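Local coordinates for peptidoglycan glycosyltransferase (Eggerthella lenta, PDB 4MNR), which belongs to the penicillin-binding proteins, pairing a dimerisation-type domain with a larger domain of the beta-lactamase-like superfamily, at residues S179-G184 against A428-D433; I189-T194 against W296-E301; M252-L257 against P282-L287; G265-I270 against T276-M281. All blocks are in the same frame, centred on the assembly; numbering follows the deposited sequence.

Contact 1: S179-G184 against A428-D433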
loop_
_atom_site.group_PDB
_atom_site.type_symbol
_atom_site.label_atom_id
_atom_site.label_comp_id
_atom_site.label_asym_id
_atom_site.label_seq_id
_atom_site.Cartn_x
_atom_site.Cartn_y
_atom_site.Cartn_z
ATOM N N SER A 179 -0.883 8.557 4.277
ATOM C CA SER A 179 0.248 8.568 5.210
ATOM C C SER A 179 1.518 7.944 4.620
ATOM O O SER A 179 1.459 6.873 4.022
ATOM C CB SER A 179 -0.140 7.793 6.476
ATOM O OG SER A 179 -1.203 8.441 7.153
ATOM N N LEU A 180 2.672 8.585 4.823
ATOM C CA LEU A 180 3.947 7.994 4.394
ATOM C C LEU A 180 4.554 7.112 5.470
ATOM O O LEU A 180 4.613 7.495 6.642
ATOM C CB LEU A 180 4.971 9.070 4.029
ATOM C CG LEU A 180 4.670 9.874 2.770
ATOM C CD1 LEU A 180 5.746 10.949 2.585
ATOM C CD2 LEU A 180 4.596 8.960 1.564
ATOM N N TYR A 181 5.055 5.962 5.057
ATOM C CA TYR A 181 5.726 5.025 5.956
ATOM C C TYR A 181 7.096 4.653 5.397
ATOM O O TYR A 181 7.302 4.677 4.188
ATOM C CB TYR A 181 4.932 3.721 6.042
ATOM C CG TYR A 181 3.625 3.757 6.817
ATOM C CD1 TYR A 181 3.613 3.527 8.186
ATOM C CD2 TYR A 181 2.415 3.980 6.177
ATOM C CE1 TYR A 181 2.433 3.537 8.903
ATOM C CE2 TYR A 181 1.229 4.002 6.889
ATOM C CZ TYR A 181 1.245 3.772 8.248
ATOM O OH TYR A 181 0.074 3.775 8.981
ATOM N N ALA A 182 8.027 4.274 6.270
ATOM C CA ALA A 182 9.217 3.565 5.794
ATOM C C ALA A 182 8.781 2.150 5.422
ATOM O O ALA A 182 8.147 1.463 6.234
ATOM C CB ALA A 182 10.251 3.501 6.884
ATOM N N PRO A 183 9.121 1.699 4.205
ATOM C CA PRO A 183 8.632 0.379 3.784
ATOM C C PRO A 183 9.489 -0.760 4.313
ATOM O O PRO A 183 9.072 -1.923 4.251
ATOM C CB PRO A 183 8.726 0.439 2.256
ATOM C CG PRO A 183 9.881 1.384 1.997
ATOM C CD PRO A 183 9.780 2.434 3.103
ATOM N N GLY A 184 10.688 -0.437 4.793
ATOM C CA GLY A 184 11.605 -1.478 5.210
ATOM C C GLY A 184 11.829 -2.489 4.097
ATOM O O GLY A 184 11.797 -2.165 2.899
ATOM N N ALA A 428 -1.344 -5.342 0.202
ATOM C CA ALA A 428 -0.267 -4.666 0.936
ATOM C C ALA A 428 -0.837 -4.331 2.306
ATOM O O ALA A 428 -1.945 -3.806 2.408
ATOM C CB ALA A 428 0.175 -3.383 0.228
ATOM N N ILE A 429 -0.091 -4.654 3.353
ATOM C CA ILE A 429 -0.574 -4.393 4.705
ATOM C C ILE A 429 0.592 -3.946 5.560
ATOM O O ILE A 429 1.710 -4.459 5.421
ATOM C CB ILE A 429 -1.263 -5.646 5.308
ATOM C CG1 ILE A 429 -1.801 -5.362 6.717
ATOM C CG2 ILE A 429 -0.322 -6.822 5.358
ATOM C CD1 ILE A 429 -2.799 -6.448 7.199
ATOM N N VAL A 430 0.350 -2.950 6.408
ATOM C CA VAL A 430 1.335 -2.582 7.423
ATOM C C VAL A 430 0.653 -2.599 8.781
ATOM O O VAL A 430 -0.461 -2.085 8.947
ATOM C CB VAL A 430 2.005 -1.202 7.166
ATOM C CG1 VAL A 430 0.951 -0.090 7.116
ATOM C CG2 VAL A 430 3.071 -0.930 8.257
ATOM N N ILE A 431 1.300 -3.240 9.742
ATOM C CA ILE A 431 0.837 -3.209 11.128
ATOM C C ILE A 431 1.870 -2.437 11.941
ATOM O O ILE A 431 2.991 -2.908 12.135
ATOM C CB ILE A 431 0.746 -4.629 11.723
ATOM C CG1 ILE A 431 -0.156 -5.526 10.873
ATOM C CG2 ILE A 431 0.252 -4.561 13.170
ATOM C CD1 ILE A 431 -1.588 -5.104 10.857
ATOM N N GLU A 432 1.506 -1.260 12.434
ATOM C CA GLU A 432 2.462 -0.468 13.213
ATOM C C GLU A 432 2.806 -1.122 14.558
ATOM O O GLU A 432 1.931 -1.662 15.247
ATOM C CB GLU A 432 1.942 0.950 13.451
ATOM C CG GLU A 432 1.712 1.747 12.171
ATOM C CD GLU A 432 1.116 3.111 12.430
ATOM O OE1 GLU A 432 1.493 3.762 13.434
ATOM O OE2 GLU A 432 0.258 3.534 11.629
ATOM N N ASP A 433 4.084 -1.073 14.920
ATOM C CA ASP A 433 4.541 -1.626 16.202
ATOM C C ASP A 433 4.110 -3.077 16.373
ATOM O O ASP A 433 3.659 -3.472 17.449
ATOM C CB ASP A 433 4.007 -0.784 17.362
ATOM C CG ASP A 433 4.260 0.693 17.159
ATOM O OD1 ASP A 433 5.431 1.055 16.915
ATOM O OD2 ASP A 433 3.290 1.482 17.208
#
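The polar part of the contact is one hydrogen bond, in which Tyr181 OH donates to Glu432 OE2 at 2.7 Å. The carboxylate sits at the edge of the phenol ring, and the two planes are nearer perpendicular than parallel. OE2 is met on its anti side, with the donor 32° out of the carboxylate plane. The same oxygen is also held by a salt bridge to Arg175, so two groups grip it, which would be expected to favour the ionised carboxylate.

The apolar part falls on one face of the same ring. Val430 CG1 makes a CH-pi contact, 4.2 Å from the centroid of the Tyr181 ring and 15° off its normal; its nearest ring atom is Tyr181 CZ at 4.0 Å. This methyl occupies the place between the backbone N and the carbonyl carbon (chi1 59°), which turns CG1, rather than CG2, over the ring.

Val430 lies on strand 425-431, the middle strand of the five-stranded antiparallel sheet of the penicillin-binding domain, and Tyr181 belongs to the loop that leads, just past Gly184, into the Ser-x-x-Lys motif of this family, which runs into helix 188-197. The aliphatic part of the glutamate adds to the packing, with Glu432 CG 3.8 Å from Tyr181 CE1. Trp413 of strand 409-418 and Val321 of helix 321-332 both touch Tyr181 and Val430.

Contact 2: I189-T194 against W296-E301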
loop_
_atom_site.group_PDB
_atom_site.type_symbol
_atom_site.label_atom_id
_atom_site.label_comp_id
_atom_site.label_asym_id
_atom_site.label_seq_id
_atom_site.Cartn_x
_atom_site.Cartn_y
_atom_site.Cartn_z
ATOM N N ILE A 189 11.701 -5.485 -3.099
ATOM C CA ILE A 189 11.088 -5.830 -4.385
ATOM C C ILE A 189 11.592 -4.861 -5.465
ATOM O O ILE A 189 11.965 -5.270 -6.570
ATOM C CB ILE A 189 9.554 -5.734 -4.329
ATOM C CG1 ILE A 189 8.969 -6.770 -3.361
ATOM C CG2 ILE A 189 8.970 -5.908 -5.729
ATOM C CD1 ILE A 189 7.480 -6.599 -3.140
ATOM N N VAL A 190 11.630 -3.570 -5.133
ATOM C CA VAL A 190 12.122 -2.545 -6.065
ATOM C C VAL A 190 13.616 -2.689 -6.363
ATOM O O VAL A 190 14.026 -2.670 -7.526
ATOM C CB VAL A 190 11.839 -1.109 -5.557
ATOM C CG1 VAL A 190 12.421 -0.063 -6.517
ATOM C CG2 VAL A 190 10.347 -0.900 -5.401
ATOM N N THR A 191 14.422 -2.841 -5.317
ATOM C CA THR A 191 15.857 -3.032 -5.485
ATOM C C THR A 191 16.191 -4.249 -6.345
ATOM O O THR A 191 16.982 -4.152 -7.279
ATOM C CB THR A 191 16.546 -3.133 -4.131
ATOM O OG1 THR A 191 16.141 -2.011 -3.341
ATOM C CG2 THR A 191 18.069 -3.093 -4.293
ATOM N N LEU A 192 15.569 -5.380 -6.028
ATOM C CA LEU A 192 15.766 -6.621 -6.792
ATOM C C LEU A 192 15.341 -6.461 -8.244
ATOM O O LEU A 192 16.070 -6.832 -9.171
ATOM C CB LEU A 192 14.957 -7.743 -6.153
ATOM C CG LEU A 192 15.044 -9.085 -6.883
ATOM C CD1 LEU A 192 16.487 -9.601 -6.894
ATOM C CD2 LEU A 192 14.096 -10.086 -6.238
ATOM N N ALA A 193 14.145 -5.922 -8.455
ATOM C CA ALA A 193 13.653 -5.741 -9.820
ATOM C C ALA A 193 14.574 -4.838 -10.632
ATOM O O ALA A 193 14.819 -5.081 -11.803
ATOM C CB ALA A 193 12.221 -5.180 -9.806
ATOM N N THR A 194 15.098 -3.796 -9.993
ATOM C CA THR A 194 15.992 -2.880 -10.670
ATOM C C THR A 194 17.305 -3.569 -11.026
ATOM O O THR A 194 17.834 -3.390 -12.122
ATOM C CB THR A 194 16.249 -1.634 -9.793
ATOM O OG1 THR A 194 14.997 -0.959 -9.582
ATOM C CG2 THR A 194 17.185 -0.685 -10.509
ATOM N N TRP A 296 21.408 1.577 2.922
ATOM C CA TRP A 296 20.157 1.427 3.659
ATOM C C TRP A 296 18.914 1.681 2.803
ATOM O O TRP A 296 17.893 1.018 2.973
ATOM C CB TRP A 296 20.154 2.334 4.892
ATOM C CG TRP A 296 20.778 1.680 6.101
ATOM C CD1 TRP A 296 21.885 2.090 6.783
ATOM C CD2 TRP A 296 20.313 0.501 6.765
ATOM N NE1 TRP A 296 22.135 1.244 7.841
ATOM C CE2 TRP A 296 21.187 0.256 7.845
ATOM C CE3 TRP A 296 19.250 -0.377 6.545
ATOM C CZ2 TRP A 296 21.020 -0.827 8.706
ATOM C CZ3 TRP A 296 19.088 -1.458 7.402
ATOM C CH2 TRP A 296 19.972 -1.670 8.466
ATOM N N ALA A 297 18.992 2.633 1.882
ATOM C CA ALA A 297 17.852 2.881 0.996
ATOM C C ALA A 297 17.544 1.639 0.170
ATOM O O ALA A 297 16.374 1.304 -0.063
ATOM C CB ALA A 297 18.124 4.075 0.077
ATOM N N ALA A 298 18.591 0.949 -0.274
ATOM C CA ALA A 298 18.394 -0.272 -1.064
ATOM C C ALA A 298 17.684 -1.334 -0.245
ATOM O O ALA A 298 16.987 -2.197 -0.794
ATOM C CB ALA A 298 19.725 -0.800 -1.591
ATOM N N ALA A 299 17.845 -1.266 1.072
ATOM C CA ALA A 299 17.185 -2.206 1.971
ATOM C C ALA A 299 15.866 -1.660 2.498
ATOM O O ALA A 299 15.238 -2.267 3.373
ATOM C CB ALA A 299 18.095 -2.551 3.131
ATOM N N GLY A 300 15.445 -0.513 1.989
ATOM C CA GLY A 300 14.146 0.017 2.357
ATOM C C GLY A 300 14.081 0.942 3.564
ATOM O O GLY A 300 12.981 1.292 4.003
ATOM N N GLU A 301 15.230 1.346 4.115
ATOM C CA GLU A 301 15.219 2.225 5.277
ATOM C C GLU A 301 15.656 3.643 4.915
ATOM O O GLU A 301 16.733 3.842 4.352
ATOM C CB GLU A 301 16.125 1.675 6.385
ATOM C CG GLU A 301 15.579 0.407 7.053
ATOM C CD GLU A 301 14.347 0.662 7.916
ATOM O OE1 GLU A 301 13.966 1.838 8.124
ATOM O OE2 GLU A 301 13.761 -0.326 8.395
#
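The flat group at the centre is the peptide carbonyl of Ala298, met at its edge by the hydroxyl of Thr191: OG1 donates to Ala298 O at 2.7 Å, lying in the carbonyl plane and on a lone pair, with a C=O...donor angle of 123°. Two methyls, Thr191 CG2 and Ala298 CB, are displaced to the same side of that plane and pack against each other at 3.9 Å.

A second peptide group, the carbonyl of Val190, is used quite differently. It is approached from both faces by a single residue: Thr194 OG1 donates to Val190 O at 2.8 Å from 36° above the plane, and Thr194 N reaches that oxygen from the opposite face in the ordinary helical bond.

Thr191 can both bond and pack because of its first torsion (chi1 -51°), which sets OG1 beside the backbone N and turns CG2 anti to it. The branches are thereby divided between the oxygen and the methyl of one alanine. CA atoms of Thr191 and Ala298 are 5.8 Å apart, a close approach consistent with the small side chain of Ala298.

Ala298 lies in the last turn of the helix that begins at 291, just before its Schellman end. Gly300, at positive phi, is the C-prime residue of that motif, with Glu301 N bonded to Trp296 O and Gly300 N to Ala297 O, each at 2.9 Å. Phe245 and Met252 of helix 242-263 also pack on Thr191. The hydroxyl thus supplies a donor to a buried carbonyl near a helix C-terminus, where donors from a following turn run out and the negative end of the helix dipole would probably strengthen the bond.

Contact 3: M252-L257 against P282-L287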
loop_
_atom_site.group_PDB
_atom_site.type_symbol
_atom_site.label_atom_id
_atom_site.label_comp_id
_atom_site.label_asym_id
_atom_site.label_seq_id
_atom_site.Cartn_x
_atom_site.Cartn_y
_atom_site.Cartn_z
HETATM N N MSE A 252 25.028 -1.148 -7.547
HETATM C CA MSE A 252 24.242 -0.562 -8.633
HETATM C C MSE A 252 24.417 0.950 -8.708
HETATM O O MSE A 252 24.320 1.539 -9.787
HETATM C CB MSE A 252 22.760 -0.949 -8.556
HETATM C CG MSE A 252 21.938 -0.198 -7.531
HETATM SE SE MSE A 252 20.020 -0.549 -7.762
HETATM C CE MSE A 252 20.034 -2.493 -7.541
ATOM N N GLY A 253 24.699 1.575 -7.566
ATOM C CA GLY A 253 24.952 3.002 -7.548
ATOM C C GLY A 253 23.689 3.824 -7.409
ATOM O O GLY A 253 22.571 3.356 -7.670
ATOM N N ALA A 254 23.877 5.081 -7.015
ATOM C CA ALA A 254 22.752 5.960 -6.713
ATOM C C ALA A 254 21.860 6.234 -7.923
ATOM O O ALA A 254 20.635 6.189 -7.807
ATOM C CB ALA A 254 23.263 7.275 -6.113
ATOM N N ASP A 255 22.468 6.522 -9.077
ATOM C CA ASP A 255 21.690 6.846 -10.279
ATOM C C ASP A 255 20.692 5.736 -10.598
ATOM O O ASP A 255 19.499 6.001 -10.805
ATOM C CB ASP A 255 22.602 7.079 -11.486
ATOM C CG ASP A 255 23.455 8.329 -11.352
ATOM O OD1 ASP A 255 22.945 9.365 -10.876
ATOM O OD2 ASP A 255 24.644 8.272 -11.733
ATOM N N LYS A 256 21.171 4.493 -10.608
ATOM C CA LYS A 256 20.308 3.354 -10.950
ATOM C C LYS A 256 19.263 3.083 -9.876
ATOM O O LYS A 256 18.128 2.734 -10.194
ATOM C CB LYS A 256 21.128 2.078 -11.161
ATOM C CG LYS A 256 21.823 1.960 -12.504
ATOM C CD LYS A 256 22.405 0.553 -12.665
ATOM C CE LYS A 256 23.095 0.372 -14.009
ATOM N NZ LYS A 256 24.356 1.157 -14.090
ATOM N N LEU A 257 19.631 3.226 -8.603
ATOM C CA LEU A 257 18.658 2.915 -7.561
ATOM C C LEU A 257 17.529 3.943 -7.581
ATOM O O LEU A 257 16.356 3.589 -7.479
ATOM C CB LEU A 257 19.300 2.811 -6.171
ATOM C CG LEU A 257 18.280 2.510 -5.063
ATOM C CD1 LEU A 257 17.606 1.141 -5.256
ATOM C CD2 LEU A 257 18.917 2.604 -3.683
ATOM N N PRO A 282 15.417 9.943 -2.110
ATOM C CA PRO A 282 16.410 11.019 -2.173
ATOM C C PRO A 282 16.890 11.225 -3.603
ATOM O O PRO A 282 16.706 10.344 -4.448
ATOM C CB PRO A 282 17.572 10.479 -1.331
ATOM C CG PRO A 282 16.980 9.428 -0.473
ATOM C CD PRO A 282 15.850 8.823 -1.264
ATOM N N SER A 283 17.511 12.369 -3.864
ATOM C CA SER A 283 18.115 12.608 -5.164
ATOM C C SER A 283 19.327 11.699 -5.313
ATOM O O SER A 283 19.930 11.287 -4.318
ATOM C CB SER A 283 18.538 14.075 -5.299
ATOM O OG SER A 283 19.618 14.386 -4.433
ATOM N N ALA A 284 19.684 11.377 -6.552
ATOM C CA ALA A 284 20.893 10.602 -6.795
ATOM C C ALA A 284 22.106 11.363 -6.273
ATOM O O ALA A 284 23.052 10.759 -5.772
ATOM C CB ALA A 284 21.047 10.293 -8.276
ATOM N N GLU A 285 22.062 12.693 -6.377
ATOM C CA GLU A 285 23.141 13.542 -5.881
ATOM C C GLU A 285 23.385 13.364 -4.382
ATOM O O GLU A 285 24.528 13.230 -3.949
ATOM C CB GLU A 285 22.865 15.014 -6.196
ATOM C CG GLU A 285 23.157 15.419 -7.636
ATOM C CD GLU A 285 22.865 16.891 -7.903
ATOM O OE1 GLU A 285 22.349 17.575 -6.991
ATOM O OE2 GLU A 285 23.154 17.365 -9.024
ATOM N N ASP A 286 22.312 13.357 -3.593
ATOM C CA ASP A 286 22.438 13.124 -2.154
ATOM C C ASP A 286 22.899 11.704 -1.808
ATOM O O ASP A 286 23.710 11.517 -0.906
ATOM C CB ASP A 286 21.137 13.474 -1.413
ATOM C CG ASP A 286 20.999 14.967 -1.143
ATOM O OD1 ASP A 286 22.039 15.651 -1.028
ATOM O OD2 ASP A 286 19.856 15.460 -1.033
ATOM N N LEU A 287 22.384 10.698 -2.507
ATOM C CA LEU A 287 22.796 9.330 -2.218
ATOM C C LEU A 287 24.241 9.061 -2.594
ATOM O O LEU A 287 24.906 8.226 -1.975
ATOM C CB LEU A 287 21.893 8.326 -2.932
ATOM C CG LEU A 287 20.529 8.121 -2.293
ATOM C CD1 LEU A 287 19.776 6.972 -2.969
ATOM C CD2 LEU A 287 20.721 7.849 -0.815
#
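Asp255 reaches Ala284 through its first torsion: with CG anti to the carbonyl carbon and beside the backbone N (chi1 -67°), a side chain whose CB starts away from the other helix bends round until OD1 rests 3.4 Å from Ala284 CB. Leu287 has a similar torsion (chi1 -77°), yet here CB itself does the touching, 3.6 Å from Ala254 CB, while the rest of the side chain, from CG on, runs on toward helix 291-298.

Ala254 is the other half of the packing. Its methyl points at the second segment and meets three groups: Leu287 CB, the carbonyl oxygen Ala284 O at 3.5 Å, and Ala284 CB at 4.3 Å. The CA atoms of Ala254 and Ala284 are 5.0 Å apart, and with methyls alone between them the backbones come close. The contact is van der Waals in kind.

Each backbone has a local feature beside this point. Helix 242-263 is kinked here: Gly253 has positive phi, and the N atoms of Ala254 and Asp255 lack bonds to the preceding turn, regular bonding resuming with Leu257 N to Gly253 O at 3.1 Å. Across from it, Ser283 is the N-cap of helix 284-289, its OG accepting from Asp286 N at 3.0 Å with an N-H...O angle of 161°. The Asp255 carboxylate thus lies near a helix N-terminus, which may be mildly favourable for its charge.

Among the neighbouring helices, Leu294 of helix 291-298 touches both Leu257 and Leu287, and helix 188-197 packs against Met252 (selenomethionine) and Leu257 through Thr191.

Contact 4: G265-I270 against T276-M281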
loop_
_atom_site.group_PDB
_atom_site.type_symbol
_atom_site.label_atom_id
_atom_site.label_comp_id
_atom_site.label_asym_id
_atom_site.label_seq_id
_atom_site.Cartn_x
_atom_site.Cartn_y
_atom_site.Cartn_z
ATOM N N GLY A 265 7.144 4.562 -9.342
ATOM C CA GLY A 265 6.235 5.609 -8.915
ATOM C C GLY A 265 6.731 6.538 -7.829
ATOM O O GLY A 265 6.041 7.498 -7.478
ATOM N N PHE A 266 7.916 6.278 -7.290
ATOM C CA PHE A 266 8.480 7.211 -6.320
ATOM C C PHE A 266 8.772 8.563 -6.980
ATOM O O PHE A 266 9.168 8.632 -8.148
ATOM C CB PHE A 266 9.723 6.607 -5.640
ATOM C CG PHE A 266 9.392 5.530 -4.642
ATOM C CD1 PHE A 266 9.054 4.257 -5.066
ATOM C CD2 PHE A 266 9.387 5.803 -3.280
ATOM C CE1 PHE A 266 8.728 3.261 -4.160
ATOM C CE2 PHE A 266 9.070 4.815 -2.356
ATOM C CZ PHE A 266 8.732 3.538 -2.789
ATOM N N ASN A 267 8.552 9.640 -6.224
ATOM C CA ASN A 267 8.743 11.013 -6.703
ATOM C C ASN A 267 7.825 11.404 -7.850
ATOM O O ASN A 267 8.134 12.331 -8.605
ATOM C CB ASN A 267 10.198 11.299 -7.083
ATOM C CG ASN A 267 11.137 11.214 -5.899
ATOM O OD1 ASN A 267 10.735 11.417 -4.752
ATOM N ND2 ASN A 267 12.400 10.941 -6.176
ATOM N N LYS A 268 6.707 10.697 -7.974
ATOM C CA LYS A 268 5.668 11.064 -8.935
ATOM C C LYS A 268 4.382 11.403 -8.184
ATOM O O LYS A 268 4.011 10.735 -7.231
ATOM C CB LYS A 268 5.387 9.907 -9.891
ATOM C CG LYS A 268 6.608 9.344 -10.590
ATOM C CD LYS A 268 7.163 10.303 -11.630
ATOM C CE LYS A 268 8.388 9.711 -12.301
ATOM N NZ LYS A 268 8.134 8.311 -12.740
ATOM N N GLU A 269 3.708 12.460 -8.612
ATOM C CA GLU A 269 2.398 12.748 -8.063
ATOM C C GLU A 269 1.404 11.845 -8.772
ATOM O O GLU A 269 1.249 11.899 -9.988
ATOM C CB GLU A 269 2.041 14.227 -8.216
ATOM C CG GLU A 269 2.606 15.096 -7.094
ATOM C CD GLU A 269 2.605 16.577 -7.428
ATOM O OE1 GLU A 269 3.527 17.027 -8.142
ATOM O OE2 GLU A 269 1.686 17.292 -6.972
ATOM N N ILE A 270 0.771 10.978 -8.003
ATOM C CA ILE A 270 -0.182 10.043 -8.568
ATOM C C ILE A 270 -1.585 10.536 -8.271
ATOM O O ILE A 270 -1.923 10.832 -7.129
ATOM C CB ILE A 270 0.066 8.624 -8.039
ATOM C CG1 ILE A 270 1.326 8.061 -8.712
ATOM C CG2 ILE A 270 -1.141 7.724 -8.305
ATOM C CD1 ILE A 270 2.080 7.045 -7.881
ATOM N N THR A 276 -3.357 11.738 -1.286
ATOM C CA THR A 276 -2.275 10.764 -1.229
ATOM C C THR A 276 -0.960 11.515 -1.396
ATOM O O THR A 276 -0.710 12.111 -2.449
ATOM C CB THR A 276 -2.403 9.713 -2.355
ATOM O OG1 THR A 276 -3.711 9.129 -2.337
ATOM C CG2 THR A 276 -1.374 8.612 -2.180
ATOM N N PRO A 277 -0.119 11.519 -0.353
ATOM C CA PRO A 277 1.159 12.224 -0.487
ATOM C C PRO A 277 2.066 11.495 -1.475
ATOM O O PRO A 277 2.016 10.272 -1.596
ATOM C CB PRO A 277 1.748 12.160 0.927
ATOM C CG PRO A 277 1.142 10.914 1.529
ATOM C CD PRO A 277 -0.254 10.832 0.943
ATOM N N GLU A 278 2.886 12.262 -2.180
ATOM C CA GLU A 278 3.893 11.701 -3.067
ATOM C C GLU A 278 4.826 10.789 -2.263
ATOM O O GLU A 278 5.294 11.183 -1.189
ATOM C CB GLU A 278 4.690 12.871 -3.643
ATOM C CG GLU A 278 5.615 12.544 -4.775
ATOM C CD GLU A 278 6.338 13.790 -5.273
ATOM O OE1 GLU A 278 6.002 14.903 -4.818
ATOM O OE2 GLU A 278 7.252 13.659 -6.106
ATOM N N SER A 279 5.095 9.584 -2.770
ATOM C CA SER A 279 6.113 8.726 -2.156
ATOM C C SER A 279 7.477 9.276 -2.549
ATOM O O SER A 279 7.632 9.840 -3.632
ATOM C CB SER A 279 5.946 7.269 -2.601
ATOM O OG SER A 279 4.736 6.729 -2.094
ATOM N N LEU A 280 8.457 9.146 -1.657
ATOM C CA LEU A 280 9.690 9.921 -1.785
ATOM C C LEU A 280 10.956 9.078 -1.845
ATOM O O LEU A 280 11.068 8.051 -1.173
ATOM C CB LEU A 280 9.816 10.895 -0.608
ATOM C CG LEU A 280 8.627 11.831 -0.399
ATOM C CD1 LEU A 280 8.788 12.643 0.874
ATOM C CD2 LEU A 280 8.524 12.723 -1.597
HETATM N N MSE A 281 11.901 9.535 -2.669
HETATM C CA MSE A 281 13.261 8.988 -2.728
HETATM C C MSE A 281 14.242 10.145 -2.716
HETATM O O MSE A 281 13.961 11.210 -3.260
HETATM C CB MSE A 281 13.486 8.182 -4.014
HETATM C CG MSE A 281 13.086 6.739 -3.934
HETATM SE SE MSE A 281 14.150 5.638 -2.722
HETATM C CE MSE A 281 15.791 5.304 -3.707
HETATM O O HOH W 1 4.381 8.835 -5.635
HETATM O O HOH W 2 0.824 10.662 -4.907
#
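Asn267 meets the second segment all along its side chain. CB lies 3.9 Å from Glu278 OE2. Placed beside the backbone N (chi1 -64°), CG brings the amide to the backbone of Met281 (selenomethionine). OD1 accepts from Met281 N at 3.0 Å, the donor standing 36° above the amide plane, and ND2 gives a weak bond to Met281 O at 3.3 Å as well as one to Glu262. Both ends of the amide are thus engaged, which fixes its flip.

Asn267 N donates to Ser279 O at 2.8 Å. The residue is third in a type II turn from Gly265 to Lys268, and the two segments run roughly antiparallel, 152° apart. One water joins Gly265 O, Lys268 O and Ser279 N.

The Phe266 ring has Leu280 O at its edge, 3.5 Å from CD2. Met281 CG packs on Phe266 CB at 3.8 Å, and SE makes an oblique Met-aromatic contact, 5.3 Å from the ring centroid.

This hairpin-like connection follows the Schellman end of helix 242-263, whose Ala261 touches Phe266 and Met281. Glu323 of helix 321-332 lies against Phe266, Ile270 and Ser279, and beyond Met281 the chain proceeds to helix 284-289.

In the fold
Contacts 1 and 2 are buried, whereas contacts 3 and 4 are partly exposed. Contact 1 lies nearest the centre of the chain and ties a loop to the central sheet; contact 3, about 24 Å from that centre, joins helices. Each buried contact has one short hydroxyl-donated hydrogen bond, to a carboxylate in contact 1 and to a helix-end carbonyl in contact 2. Contact 3 is methyl packing, and contact 4 relies on backbone, amide and water. Helix 242-263 carries a segment of contact 3 and leads into contact 4; the two touch where Leu257 CG of contact 3 meets Met281 CE of contact 4 at 4.0 Å. Contact 2 touches contact 3 through Thr191 and Met252, and Leu180 packs contact 1 onto Glu278 and Leu280.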